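Local coordinates for hemolysin-related protein (Vibrio cholerae serotype O1, PDB 6MLT) that is a secreted biofilm matrix protein that binds metal ions and probably carbohydrate, and is thought to help attach the biofilm to surfaces, at residues N29-A34 against I538-D543. Residues are numbered along the deposited sequence; the frame is centred on the assembly and turned at random.
Sequences NQVMAA and IMVAND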
# COMPACT_ATOMS: atom_id res chain seq x y z
N ASN A 29 16.23 -21.86 19.30
CA ASN A 29 15.43 -20.86 19.99
C ASN A 29 15.80 -19.43 19.61
O ASN A 29 15.42 -18.49 20.32
CB ASN A 29 15.56 -21.02 21.51
CG ASN A 29 16.99 -20.92 21.97
OD1 ASN A 29 17.88 -20.60 21.19
ND2 ASN A 29 17.22 -21.18 23.25
N GLN A 30 16.52 -19.24 18.50
CA GLN A 30 16.88 -17.92 17.99
C GLN A 30 16.00 -17.60 16.79
O GLN A 30 15.67 -18.50 16.00
CB GLN A 30 18.35 -17.90 17.55
CG GLN A 30 19.35 -18.42 18.58
CD GLN A 30 19.60 -17.43 19.70
OE1 GLN A 30 19.85 -16.25 19.46
NE2 GLN A 30 19.52 -17.91 20.94
N VAL A 31 15.63 -16.33 16.63
CA VAL A 31 14.79 -15.92 15.51
C VAL A 31 15.36 -14.64 14.91
O VAL A 31 15.71 -13.70 15.65
CB VAL A 31 13.32 -15.72 15.93
CG1 VAL A 31 12.46 -15.47 14.72
CG2 VAL A 31 12.82 -16.95 16.68
N MET A 32 15.48 -14.60 13.58
CA MET A 32 16.03 -13.43 12.90
C MET A 32 15.34 -13.18 11.56
O MET A 32 15.94 -12.60 10.65
CB MET A 32 17.55 -13.58 12.73
CG MET A 32 18.29 -12.28 12.40
SD MET A 32 20.01 -12.28 12.97
CE MET A 32 20.64 -13.78 12.20
N ALA A 33 14.08 -13.61 11.43
CA ALA A 33 13.27 -13.32 10.26
C ALA A 33 11.93 -12.77 10.72
O ALA A 33 11.43 -13.12 11.80
CB ALA A 33 13.05 -14.56 9.38
N ALA A 34 11.35 -11.90 9.90
CA ALA A 34 10.15 -11.18 10.31
C ALA A 34 9.02 -12.16 10.62
O ALA A 34 8.86 -13.16 9.92
CB ALA A 34 9.72 -10.19 9.22
N ILE A 538 4.67 -7.31 17.81
CA ILE A 538 5.38 -8.59 17.75
C ILE A 538 6.79 -8.35 17.21
O ILE A 538 6.94 -7.73 16.15
CB ILE A 538 4.64 -9.60 16.85
CG1 ILE A 538 3.20 -9.80 17.34
CG2 ILE A 538 5.39 -10.94 16.80
CD1 ILE A 538 2.18 -9.84 16.24
N MET A 539 7.80 -8.88 17.90
CA MET A 539 9.17 -8.75 17.43
C MET A 539 9.95 -10.02 17.75
O MET A 539 9.64 -10.75 18.69
CB MET A 539 9.87 -7.53 18.06
CG MET A 539 10.05 -7.59 19.55
SD MET A 539 10.57 -6.00 20.24
CE MET A 539 9.06 -5.05 20.06
N VAL A 540 10.98 -10.26 16.95
CA VAL A 540 11.82 -11.45 17.10
C VAL A 540 13.18 -11.03 17.62
O VAL A 540 13.62 -9.89 17.43
CB VAL A 540 11.93 -12.22 15.76
CG1 VAL A 540 10.54 -12.56 15.24
CG2 VAL A 540 12.71 -11.40 14.73
N ALA A 541 13.86 -11.96 18.29
CA ALA A 541 15.10 -11.65 18.97
C ALA A 541 16.05 -12.84 18.91
O ALA A 541 15.62 -14.00 18.81
CB ALA A 541 14.87 -11.25 20.43
N ASN A 542 17.34 -12.53 18.99
CA ASN A 542 18.38 -13.53 19.07
C ASN A 542 19.54 -12.94 19.85
O ASN A 542 19.74 -11.71 19.87
CB ASN A 542 18.83 -13.98 17.68
CG ASN A 542 19.24 -12.81 16.80
OD1 ASN A 542 20.37 -12.34 16.88
ND2 ASN A 542 18.31 -12.34 15.98
N ASP A 543 20.32 -13.81 20.49
CA ASP A 543 21.39 -13.36 21.37
C ASP A 543 22.66 -14.19 21.19
O ASP A 543 23.48 -14.27 22.11
CB ASP A 543 20.95 -13.39 22.84
CG ASP A 543 20.45 -14.75 23.29
OD1 ASP A 543 20.62 -15.74 22.54
OD2 ASP A 543 19.90 -14.84 24.41
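V31 N donates to A541 O (3.2 Å) in the single backbone-to-backbone hydrogen bond between 29-34 and 538-543, two segments that run 138° apart in direction, with Q30 facing N542 and V31 facing A541. The contact joins two neighbouring antiparallel sheets, consistent with adjacent blades of the beta-propeller that the FG-GAP-like repeat implies: strand 28-30 pairs with 56-63, with a classic beta bulge where N29 and Q30 face F62, and 536-541 pairs with 553-559 and 525-527. The latter sheet also takes in the N-terminal strand 13-19, as in propellers closed by their two chain ends. Side-chain amides do most of the bridging. The Q30 chain bends at its second torsion, which brings its amide alongside D543. There OE1 takes the D543 backbone N at 2.7 Å, in the carbonyl plane, while NE2 gives a hydrogen to D543 OD1 at 2.9 Å, close to the plane of its own amide. The paired bonds fix the rotation of the Q30 amide, whose NE2 also reaches N29 OD1. The other carboxylate oxygen, D543 OD2, is bound to H552. N542 works in the reverse sense: its ND2 reaches back to V31 O along a nearly straight bond (3.0 Å, 171°), arriving above the carbonyl plane. Three hydrogen bonds hold this amide, two at ND2 (V31 O and S517 OG) and one at OD1 (G518 N). M32 lies against it, SD 3.5 Å from N542 ND2. Farther along, beyond the polar bonds, the V31 and V540 side chains cross at about a right angle. V31 CG1, anti to its own backbone nitrogen (chi1 -173°), is pressed against V540, only 3.5 Å from V540 CB.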